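Local coordinates for protein Cg9734-pa (Drosophila melanogaster, PDB 2BK9) that binds a heme with two axial histidines on its iron and probably carries oxygen, with a possible peroxidase activity, at residues G111-L114 against D115-A119; R99-S102 against K103-N107; S121-E125 against S126-T130; A132-V135 against D136-A140. The protein carries 1 engineered substitution. All blocks are in the same frame, centred on the assembly; numbering follows the deposited sequence.

The four contacts follow one another along the chain in the order 2, 1, 3, 4 and cover the last two long helices of this globin. Interaction 2 starts helix 103-120 beside the heme, and interaction 1 lies further along the same helix, their centres about 18 Å apart. Interaction 3 turns the chain into helix 125-143, which interaction 4 continues, with about 14 Å between their centres. The two helices pack against each other, and residues of both meet: Thr118 touches Ala128, Leu114 meets Val135, and Tyr106 O lies 2.7 Å from Tyr139 OH. Interactions 2 and 3, with centres about 25 Å apart, do not touch. The heme end and the turn end are thus joined by one helical pair.

Interaction 1 (G111-L114 against D115-A119); sequences GVIL and DVLTA
Gly111 O takes the N-H of Asp115, the first of four successive i to i+4 backbone bonds that run through this piece of helix 103-120. Val112 repeats the pattern with Val116, and its CG1 stands 4.4 Å from Val116 CG2, a loose apolar contact of two branched side chains that both look onto helix 20-34. At Ile113 the backbone bond to Leu117 is nearly straight, with 169° at the hydrogen. The two side chains lie side by side and point the same way, Ile113 CG2 being 3.9 Å from Leu117 CD1. Ile113 places CG2 anti to its N (CG1 at chi1 -69°), which sets that methyl beside leucine's. Ile113 lies about 4 Å from the heme and Leu117 is covered by Trp131 and helix 3-17, places that suit bulky aliphatics. Leu114 O is gripped twice, by Thr118 N at 2.9 Å and by Thr118 OG1 at 2.8 Å, the two donors coming from opposite faces of the carbonyl plane. A Thr118 chi1 of -68° sets OG1 beside the backbone N and within bonding distance of the carbonyl one turn back, satisfying the hydroxyl of a partly exposed side chain. A valine in place of Thr118 would probably leave Leu114 O with the backbone donor alone. Asp115 instead sends OD2 to Gln30. This is regular alpha-helix with a threonine hydroxyl bonded to the i-4 carbonyl, within the globin fold.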
loop_
_atom_site.group_PDB
_atom_site.type_symbol
_atom_site.label_atom_id
_atom_site.label_comp_id
_atom_site.label_asym_id
_atom_site.label_seq_id
_atom_site.Cartn_x
_atom_site.Cartn_y
_atom_site.Cartn_z
ATOM N N GLY A 111 2.514 -5.757 -5.700
ATOM C CA GLY A 111 3.512 -6.767 -5.576
ATOM C C GLY A 111 4.683 -6.310 -4.753
ATOM O O GLY A 111 5.272 -7.072 -4.010
ATOM N N VAL A 112 5.005 -5.030 -4.837
ATOM C CA VAL A 112 6.118 -4.459 -4.074
ATOM C C VAL A 112 5.776 -4.385 -2.605
ATOM O O VAL A 112 6.611 -4.721 -1.770
ATOM C CB VAL A 112 6.447 -3.104 -4.628
ATOM C CG1 VAL A 112 7.266 -2.322 -3.669
ATOM C CG2 VAL A 112 7.067 -3.204 -6.043
ATOM N N ILE A 113 4.560 -3.997 -2.251
ATOM C CA ILE A 113 4.147 -3.994 -0.839
ATOM C C ILE A 113 4.273 -5.388 -0.255
ATOM O O ILE A 113 4.833 -5.585 0.817
ATOM C CB ILE A 113 2.691 -3.489 -0.712
ATOM C CG1 ILE A 113 2.629 -1.997 -1.049
ATOM C CG2 ILE A 113 2.151 -3.757 0.686
ATOM C CD1 ILE A 113 1.209 -1.518 -1.217
ATOM N N LEU A 114 3.738 -6.380 -0.953
ATOM C CA LEU A 114 3.793 -7.742 -0.438
ATOM C C LEU A 114 5.230 -8.244 -0.327
ATOM O O LEU A 114 5.573 -8.916 0.646
ATOM C CB LEU A 114 2.928 -8.656 -1.303
ATOM C CG LEU A 114 1.414 -8.424 -1.108
ATOM C CD1 LEU A 114 0.643 -9.098 -2.220
ATOM C CD2 LEU A 114 0.938 -8.900 0.247
ATOM N N ASP A 115 6.079 -7.867 -1.270
ATOM C CA ASP A 115 7.472 -8.222 -1.219
ATOM C C ASP A 115 8.151 -7.623 0.031
ATOM O O ASP A 115 8.888 -8.298 0.744
ATOM C CB ASP A 115 8.142 -7.734 -2.493
ATOM C CG ASP A 115 9.550 -8.032 -2.547
ATOM O OD1 ASP A 115 9.857 -9.209 -2.851
ATOM O OD2 ASP A 115 10.435 -7.175 -2.255
ATOM N N VAL A 116 7.917 -6.341 0.275
ATOM C CA VAL A 116 8.546 -5.671 1.388
ATOM C C VAL A 116 8.088 -6.284 2.709
ATOM O O VAL A 116 8.893 -6.526 3.594
ATOM C CB VAL A 116 8.295 -4.178 1.333
ATOM C CG1 VAL A 116 8.657 -3.491 2.671
ATOM C CG2 VAL A 116 9.064 -3.549 0.182
ATOM N N LEU A 117 6.792 -6.516 2.875
ATOM C CA LEU A 117 6.251 -7.050 4.111
ATOM C C LEU A 117 6.722 -8.480 4.355
ATOM O O LEU A 117 7.019 -8.859 5.495
ATOM C CB LEU A 117 4.758 -6.959 4.131
ATOM C CG LEU A 117 4.244 -5.508 4.073
ATOM C CD1 LEU A 117 2.720 -5.530 4.109
ATOM C CD2 LEU A 117 4.791 -4.577 5.159
ATOM N N THR A 118 6.788 -9.272 3.282
ATOM C CA THR A 118 7.234 -10.629 3.392
ATOM C C THR A 118 8.647 -10.671 3.960
ATOM O O THR A 118 8.942 -11.461 4.851
ATOM C CB THR A 118 7.112 -11.326 2.025
ATOM O OG1 THR A 118 5.716 -11.452 1.721
ATOM C CG2 THR A 118 7.674 -12.732 2.070
ATOM N N ALA A 119 9.516 -9.814 3.452
ATOM C CA ALA A 119 10.875 -9.752 3.954
ATOM C C ALA A 119 10.914 -9.180 5.352
ATOM O O ALA A 119 11.572 -9.723 6.230
ATOM C CB ALA A 119 11.744 -8.975 3.001
#

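Interaction 2 (R99-S102 against K103-N107); sequences RTVS and KESYN. With HEM (protoporphyrin IX containing Fe), chain B.
An N-terminal helix cap at the edge of the heme pocket joins Val101 and Ser102 to Ser105 and Tyr106, at the point where the chain enters helix 103-120 of the globin fold. Ser102 is the N-cap: its OG accepts from Ser105 N at 2.9 Å. A chi1 of 67° turns the hydroxyl between the backbone N and the carbonyl carbon, and serine suits the place because a short hydroxyl side chain can turn back to the N-H groups of the first turn. Ser102 O in turn takes Tyr106 N at 3.0 Å, the first regular helical bond. Earlier in the loop, Arg99 bends at chi2 and runs along the heme, its CG 3.7 Å from the methyl carbon CMD, until NH2 donates to propionate oxygen O2D over 2.9 Å. The oxygen lies at the edge of the guanidinium, near its plane. An alanine at Arg99 is likely to leave this propionate without its positive mate and set it freer to turn. Ser105 OG, hydrogen-bonded to Asn38, also sits beside the heme vinyl carbon CAC. Val101 suits its buried place by using both methyls: CG2 packs on heme CAC and C3C, while CG1 approaches one face of the Tyr106 ring in a CH-pi contact, 3.9 Å from the ring centroid, 20° off the normal and displaced toward the rim near CE2.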
loop_
_atom_site.group_PDB
_atom_site.type_symbol
_atom_site.label_atom_id
_atom_site.label_comp_id
_atom_site.label_asym_id
_atom_site.label_seq_id
_atom_site.Cartn_x
_atom_site.Cartn_y
_atom_site.Cartn_z
ATOM N N ARG A 99 -4.573 12.111 -10.805
ATOM C CA ARG A 99 -3.242 11.738 -11.196
ATOM C C ARG A 99 -3.228 10.530 -12.135
ATOM O O ARG A 99 -2.177 10.016 -12.446
ATOM C CB ARG A 99 -2.395 11.424 -9.959
ATOM C CG ARG A 99 -2.156 12.601 -9.092
ATOM C CD ARG A 99 -1.266 13.651 -9.796
ATOM N NE ARG A 99 -1.023 14.761 -8.873
ATOM C CZ ARG A 99 -1.918 15.686 -8.528
ATOM N NH1 ARG A 99 -3.072 15.792 -9.167
ATOM N NH2 ARG A 99 -1.652 16.557 -7.577
ATOM N N THR A 100 -4.392 10.079 -12.596
ATOM C CA THR A 100 -4.557 8.944 -13.489
ATOM C C THR A 100 -3.604 7.814 -13.139
ATOM O O THR A 100 -2.816 7.365 -13.982
ATOM C CB THR A 100 -4.476 9.342 -14.970
ATOM O OG1 THR A 100 -3.290 10.093 -15.230
ATOM C CG2 THR A 100 -5.698 10.146 -15.395
ATOM N N VAL A 101 -3.715 7.334 -11.909
ATOM C CA VAL A 101 -3.015 6.156 -11.443
ATOM C C VAL A 101 -3.779 4.923 -11.922
ATOM O O VAL A 101 -4.917 4.683 -11.493
ATOM C CB VAL A 101 -2.828 6.162 -9.922
ATOM C CG1 VAL A 101 -2.182 4.888 -9.456
ATOM C CG2 VAL A 101 -2.039 7.386 -9.508
ATOM N N SER A 102 -3.189 4.186 -12.845
ATOM C CA SER A 102 -3.874 3.116 -13.519
ATOM C C SER A 102 -3.979 1.892 -12.637
ATOM O O SER A 102 -3.250 1.730 -11.657
ATOM C CB SER A 102 -3.148 2.754 -14.764
ATOM O OG SER A 102 -1.899 2.179 -14.442
ATOM N N LYS A 103 -4.827 0.950 -13.050
ATOM C CA LYS A 103 -4.846 -0.312 -12.358
ATOM C C LYS A 103 -3.497 -1.044 -12.459
ATOM O O LYS A 103 -3.079 -1.663 -11.496
ATOM C CB LYS A 103 -6.003 -1.191 -12.849
ATOM C CG LYS A 103 -7.335 -0.578 -12.398
ATOM C CD LYS A 103 -8.545 -1.421 -12.724
ATOM C CE LYS A 103 -9.795 -0.761 -12.148
ATOM N NZ LYS A 103 -11.062 -1.456 -12.351
ATOM N N GLU A 104 -2.818 -0.931 -13.609
ATOM C CA GLU A 104 -1.492 -1.473 -13.710
ATOM C C GLU A 104 -0.538 -0.867 -12.678
ATOM O O GLU A 104 0.208 -1.610 -12.044
ATOM C CB GLU A 104 -0.941 -1.266 -15.137
ATOM C CG GLU A 104 0.437 -1.889 -15.277
ATOM C CD GLU A 104 1.177 -1.563 -16.526
ATOM O OE1 GLU A 104 2.080 -2.346 -16.902
ATOM O OE2 GLU A 104 0.847 -0.541 -17.152
ATOM N N SER A 105 -0.582 0.453 -12.521
ATOM C CA SER A 105 0.253 1.097 -11.528
ATOM C C SER A 105 -0.050 0.601 -10.120
ATOM O O SER A 105 0.859 0.285 -9.354
ATOM C CB SER A 105 0.041 2.600 -11.624
ATOM O OG SER A 105 0.791 3.315 -10.704
ATOM N N TYR A 106 -1.318 0.533 -9.728
ATOM C CA TYR A 106 -1.676 -0.054 -8.463
ATOM C C TYR A 106 -1.152 -1.491 -8.337
ATOM O O TYR A 106 -0.628 -1.872 -7.287
ATOM C CB TYR A 106 -3.167 -0.043 -8.217
ATOM C CG TYR A 106 -3.719 1.280 -7.737
ATOM C CD1 TYR A 106 -3.454 1.755 -6.465
ATOM C CD2 TYR A 106 -4.552 2.023 -8.559
ATOM C CE1 TYR A 106 -3.989 2.917 -5.989
ATOM C CE2 TYR A 106 -5.113 3.199 -8.087
ATOM C CZ TYR A 106 -4.855 3.632 -6.798
ATOM O OH TYR A 106 -5.421 4.765 -6.305
ATOM N N ASN A 107 -1.303 -2.300 -9.370
ATOM C CA ASN A 107 -0.849 -3.690 -9.318
ATOM C C ASN A 107 0.672 -3.775 -9.220
ATOM O O ASN A 107 1.197 -4.660 -8.539
ATOM C CB ASN A 107 -1.409 -4.479 -10.485
ATOM C CG ASN A 107 -2.855 -4.824 -10.293
ATOM O OD1 ASN A 107 -3.322 -5.025 -9.168
ATOM N ND2 ASN A 107 -3.605 -4.879 -11.407
HETATM C CHA HEM B . -1.072 11.233 -3.213
HETATM C CHB HEM B . -1.986 7.329 -0.558
HETATM C CHC HEM B . -0.645 4.634 -4.250
HETATM C CHD HEM B . 0.693 8.489 -6.718
HETATM C C1A HEM B . -1.497 10.399 -2.213
HETATM C C2A HEM B . -2.206 10.826 -1.005
HETATM C C3A HEM B . -2.490 9.739 -0.252
HETATM C C4A HEM B . -1.925 8.629 -0.964
HETATM C CMA HEM B . -3.218 9.594 1.098
HETATM C CAA HEM B . -2.560 12.287 -0.705
HETATM C CBA HEM B . -3.768 12.732 -1.528
HETATM C CGA HEM B . -3.952 14.203 -1.263
HETATM O O1A HEM B . -3.213 15.040 -1.862
HETATM O O2A HEM B . -4.839 14.544 -0.463
HETATM C C1B HEM B . -1.646 6.232 -1.313
HETATM C C2B HEM B . -1.896 4.875 -0.916
HETATM C C3B HEM B . -1.517 4.115 -1.962
HETATM C C4B HEM B . -1.094 4.979 -3.022
HETATM C CMB HEM B . -2.450 4.463 0.419
HETATM C CAB HEM B . -1.628 2.648 -2.121
HETATM C CBB HEM B . -1.513 1.757 -1.154
HETATM C C1C HEM B . -0.171 5.419 -5.254
HETATM C C2C HEM B . 0.310 4.981 -6.560
HETATM C C3C HEM B . 0.745 6.048 -7.230
HETATM C C4C HEM B . 0.509 7.190 -6.385
HETATM C CMC HEM B . 0.280 3.529 -7.033
HETATM C CAC HEM B . 1.345 6.013 -8.610
HETATM C CBC HEM B . 2.223 6.848 -9.123
HETATM C C1D HEM B . 0.358 9.583 -5.991
HETATM C C2D HEM B . 0.473 10.909 -6.429
HETATM C C3D HEM B . -0.034 11.737 -5.391
HETATM C C4D HEM B . -0.465 10.823 -4.367
HETATM C CMD HEM B . 1.086 11.371 -7.739
HETATM C CAD HEM B . -0.112 13.241 -5.421
HETATM C CBD HEM B . 1.182 13.875 -5.018
HETATM C CGD HEM B . 1.159 15.370 -5.060
HETATM O O1D HEM B . 2.231 15.999 -4.896
HETATM O O2D HEM B . 0.060 15.956 -5.252
HETATM N NA HEM B . -1.370 9.050 -2.175
HETATM N NB HEM B . -1.145 6.288 -2.619
HETATM N NC HEM B . -0.041 6.782 -5.177
HETATM N ND HEM B . -0.225 9.543 -4.744
HETATM FE FE HEM B . -0.671 7.938 -3.659
#

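Interaction 3 (S121-E125 against S126-T130); sequences SSLDE and SQAAT. Engineered in segment 121-125: Ser121 (natural residue Cys).
Asp124 and Gln127 bond to each other, forming a capping box at the start of helix 125-143. With chi1 at 70°, the Asp124 carboxylate is brought between its own N and carbonyl carbon, and OD1 accepts from Gln127 N at 2.8 Å, nearly along the C-O axis. In the conformer described, Gln127 probably returns the bond: its CG lies anti to the carbonyl carbon, the chain runs extended, and OE1 takes Asp124 N at 3.0 Å with an almost straight 170° at the hydrogen. In that same copy the side chains cross at about a right angle, with carboxylate and amide planes stacked 30° apart, and a water appears to donate to both OE1 and the carbonyl of the engineered Ser121. A short acid suits an N-cap, where its negative charge would probably interact favourably with the positive end of the helix dipole, while the longer glutamine can reach back to it. Leu123 CB stands 4.3 Å from Ala128 CB, a loose apolar contact. Ser122, with positive phi, is C-prime of the Schellman motif that ends helix 103-120. Leu123 touches Thr118 of that helix and Thr12 of helix 3-17, where these two helices meet helix 125-143.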
loop_
_atom_site.group_PDB
_atom_site.type_symbol
_atom_site.label_atom_id
_atom_site.label_comp_id
_atom_site.label_asym_id
_atom_site.label_seq_id
_atom_site.Cartn_x
_atom_site.Cartn_y
_atom_site.Cartn_z
ATOM N N SER A 121 8.840 -9.001 7.858
ATOM C CA SER A 121 8.314 -9.829 8.937
ATOM C C SER A 121 8.627 -11.294 8.758
ATOM O O SER A 121 8.103 -12.130 9.500
ATOM C CB SER A 121 6.835 -9.594 9.088
ATOM O OG SER A 121 6.622 -8.271 9.473
ATOM N N SER A 122 9.468 -11.630 7.791
ATOM C CA SER A 122 9.852 -13.017 7.538
ATOM C C SER A 122 8.640 -13.907 7.428
ATOM O O SER A 122 8.533 -14.929 8.101
ATOM C CB SER A 122 10.822 -13.526 8.579
ATOM O OG SER A 122 12.008 -12.713 8.629
ATOM N N LEU A 123 7.719 -13.532 6.542
ATOM C CA LEU A 123 6.469 -14.257 6.386
ATOM C C LEU A 123 6.706 -15.542 5.628
ATOM O O LEU A 123 7.317 -15.523 4.579
ATOM C CB LEU A 123 5.455 -13.431 5.637
ATOM C CG LEU A 123 5.086 -12.071 6.222
ATOM C CD1 LEU A 123 4.109 -11.377 5.307
ATOM C CD2 LEU A 123 4.536 -12.160 7.613
ATOM N N ASP A 124 6.179 -16.644 6.146
ATOM C CA ASP A 124 6.159 -17.886 5.390
ATOM C C ASP A 124 5.058 -17.812 4.326
ATOM O O ASP A 124 4.351 -16.823 4.246
ATOM C CB ASP A 124 6.073 -19.114 6.296
ATOM C CG ASP A 124 4.756 -19.279 6.985
ATOM O OD1 ASP A 124 3.730 -18.781 6.506
ATOM O OD2 ASP A 124 4.722 -19.963 8.049
ATOM N N GLU A 125 4.954 -18.849 3.499
ATOM C CA GLU A 125 4.012 -18.752 2.402
ATOM C C GLU A 125 2.593 -18.578 2.874
ATOM O O GLU A 125 1.836 -17.836 2.272
ATOM C CB GLU A 125 4.094 -19.966 1.506
ATOM C CG GLU A 125 5.262 -20.008 0.599
ATOM C CD GLU A 125 5.231 -21.258 -0.287
ATOM O OE1 GLU A 125 4.803 -22.364 0.135
ATOM O OE2 GLU A 125 5.740 -21.121 -1.408
ATOM N N SER A 126 2.197 -19.291 3.927
ATOM C CA SER A 126 0.835 -19.196 4.428
ATOM C C SER A 126 0.564 -17.805 4.988
ATOM O O SER A 126 -0.512 -17.260 4.793
ATOM C CB SER A 126 0.616 -20.228 5.516
ATOM O OG SER A 126 0.659 -21.547 5.006
ATOM N N GLN A 127 1.528 -17.261 5.721
ATOM C CA GLN A 127 1.386 -15.919 6.299
ATOM C C GLN A 127 1.332 -14.863 5.215
ATOM O O GLN A 127 0.545 -13.935 5.279
ATOM C CB GLN A 127 2.531 -15.709 7.286
ATOM C CG GLN A 127 2.550 -16.757 8.399
ATOM C CD GLN A 127 3.768 -16.680 9.268
ATOM O OE1 GLN A 127 4.841 -16.287 8.797
ATOM N NE2 GLN A 127 3.616 -17.006 10.548
ATOM N N ALA A 128 2.162 -15.019 4.196
ATOM C CA ALA A 128 2.141 -14.102 3.053
ATOM C C ALA A 128 0.800 -14.180 2.343
ATOM O O ALA A 128 0.272 -13.162 1.892
ATOM C CB ALA A 128 3.259 -14.387 2.104
ATOM N N ALA A 129 0.207 -15.382 2.233
ATOM C CA ALA A 129 -1.082 -15.524 1.628
ATOM C C ALA A 129 -2.163 -14.807 2.408
ATOM O O ALA A 129 -3.066 -14.216 1.814
ATOM C CB ALA A 129 -1.423 -16.992 1.460
ATOM N N THR A 130 -2.077 -14.816 3.721
ATOM C CA THR A 130 -3.048 -14.099 4.539
ATOM C C THR A 130 -2.961 -12.596 4.247
ATOM O O THR A 130 -3.968 -11.938 4.089
ATOM C CB THR A 130 -2.798 -14.398 6.018
ATOM O OG1 THR A 130 -2.959 -15.815 6.218
ATOM C CG2 THR A 130 -3.733 -13.656 6.916
HETATM O O HOH W 1 5.855 -14.184 10.309
#

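Interaction 4 (A132-V135 against D136-A140); sequences AKLV and DHVYA
Ala132 O accepts Asp136 N at 2.8 Å, the first of four backbone bonds in an unbroken i to i+4 ladder; Lys133 O to His137 N, Leu134 O to Val138 N and Val135 O to Tyr139 N follow, the third of the four with 163° at its hydrogen. Apolar and aromatic contacts lie on the buried flanks. Val135 and Tyr139 run side by side and point the same way, Val135 CG1 reaching Tyr139 CD1 at 4.0 Å. That methyl is anti to the backbone N (chi1 176°), which brings it beside the CD1 and CE1 atoms of the ring. The Tyr139 ring also meets that of Phe143, with the planes at about 60°. Leu134 CD1 meets Val138 CG1 more loosely, at 4.3 Å. Compact apolar valines suit buried positions that face other helices, Val135 touching Leu114 and Val138 touching Trp89; Val138 also covers Leu134 O with its CG1 at 3.6 Å. All this belongs to helix 125-143, the last long helix of the globin fold, whose Val135 and Tyr139 face helix 103-120 while His137 and Val138 touch helix 81-96. Among the polar side chains, Asp136 folds back so that its CG lies 3.1 Å from Ala132 O, with neither carboxylate oxygen bonded to that carbonyl; OD1 is instead held in a salt bridge by Lys110 of helix 103-120, a partner fitting for an exposed acid. Tyr139, about 5 Å from the heme, ends its ring in a hydroxyl that hydrogen-bonds to Tyr106 O, tying the two helices together.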
loop_
_atom_site.group_PDB
_atom_site.type_symbol
_atom_site.label_atom_id
_atom_site.label_comp_id
_atom_site.label_asym_id
_atom_site.label_seq_id
_atom_site.Cartn_x
_atom_site.Cartn_y
_atom_site.Cartn_z
ATOM N N ALA A 132 -1.826 -11.283 1.459
ATOM C CA ALA A 132 -2.326 -11.070 0.116
ATOM C C ALA A 132 -3.847 -11.037 0.098
ATOM O O ALA A 132 -4.417 -10.312 -0.726
ATOM C CB ALA A 132 -1.806 -12.101 -0.831
ATOM N N LYS A 133 -4.506 -11.794 0.970
ATOM C CA LYS A 133 -5.965 -11.715 1.064
ATOM C C LYS A 133 -6.435 -10.331 1.516
ATOM O O LYS A 133 -7.415 -9.800 0.968
ATOM C CB LYS A 133 -6.429 -12.772 2.033
ATOM C CG LYS A 133 -7.889 -12.951 2.168
ATOM C CD LYS A 133 -8.274 -14.245 2.863
ATOM C CE LYS A 133 -7.242 -15.002 3.611
ATOM N NZ LYS A 133 -6.766 -16.267 2.983
ATOM N N LEU A 134 -5.757 -9.739 2.486
ATOM C CA LEU A 134 -6.082 -8.400 2.911
ATOM C C LEU A 134 -5.861 -7.405 1.780
ATOM O O LEU A 134 -6.703 -6.572 1.484
ATOM C CB LEU A 134 -5.242 -7.971 4.121
ATOM C CG LEU A 134 -5.382 -6.503 4.538
ATOM C CD1 LEU A 134 -6.792 -6.185 4.961
ATOM C CD2 LEU A 134 -4.396 -6.195 5.643
ATOM N N VAL A 135 -4.697 -7.482 1.149
ATOM C CA VAL A 135 -4.398 -6.561 0.096
ATOM C C VAL A 135 -5.352 -6.717 -1.088
ATOM O O VAL A 135 -5.785 -5.713 -1.683
ATOM C CB VAL A 135 -2.907 -6.666 -0.313
ATOM C CG1 VAL A 135 -2.591 -5.776 -1.477
ATOM C CG2 VAL A 135 -2.023 -6.290 0.850
ATOM N N ASP A 136 -5.676 -7.941 -1.458
ATOM C CA ASP A 136 -6.632 -8.132 -2.528
ATOM C C ASP A 136 -7.982 -7.561 -2.189
ATOM O O ASP A 136 -8.672 -7.004 -3.050
ATOM C CB ASP A 136 -6.776 -9.612 -2.838
ATOM C CG ASP A 136 -5.609 -10.178 -3.548
ATOM O OD1 ASP A 136 -4.770 -9.407 -4.076
ATOM O OD2 ASP A 136 -5.467 -11.411 -3.604
ATOM N N HIS A 137 -8.410 -7.667 -0.941
ATOM C CA HIS A 137 -9.662 -7.071 -0.514
ATOM C C HIS A 137 -9.668 -5.597 -0.716
ATOM O O HIS A 137 -10.596 -5.014 -1.296
ATOM C CB HIS A 137 -9.992 -7.429 0.929
ATOM C CG HIS A 137 -11.307 -6.901 1.367
ATOM N ND1 HIS A 137 -12.486 -7.544 1.080
ATOM C CD2 HIS A 137 -11.641 -5.731 1.951
ATOM C CE1 HIS A 137 -13.487 -6.828 1.556
ATOM N NE2 HIS A 137 -13.008 -5.710 2.074
ATOM N N VAL A 138 -8.615 -4.938 -0.238
ATOM C CA VAL A 138 -8.608 -3.495 -0.365
ATOM C C VAL A 138 -8.472 -3.055 -1.828
ATOM O O VAL A 138 -9.034 -2.056 -2.218
ATOM C CB VAL A 138 -7.650 -2.773 0.615
ATOM C CG1 VAL A 138 -7.942 -3.201 2.030
ATOM C CG2 VAL A 138 -6.282 -3.006 0.286
ATOM N N TYR A 139 -7.758 -3.822 -2.626
ATOM C CA TYR A 139 -7.669 -3.539 -4.080
ATOM C C TYR A 139 -9.015 -3.693 -4.760
ATOM O O TYR A 139 -9.307 -2.941 -5.709
ATOM C CB TYR A 139 -6.613 -4.416 -4.740
ATOM C CG TYR A 139 -5.280 -3.743 -4.758
ATOM C CD1 TYR A 139 -4.706 -3.160 -3.622
ATOM C CD2 TYR A 139 -4.561 -3.638 -5.923
ATOM C CE1 TYR A 139 -3.497 -2.513 -3.629
ATOM C CE2 TYR A 139 -3.314 -2.961 -5.934
ATOM C CZ TYR A 139 -2.832 -2.366 -4.791
ATOM O OH TYR A 139 -1.634 -1.696 -4.772
ATOM N N ALA A 140 -9.845 -4.636 -4.317
ATOM C CA ALA A 140 -11.217 -4.731 -4.839
ATOM C C ALA A 140 -11.946 -3.416 -4.626
ATOM O O ALA A 140 -12.675 -2.969 -5.499
#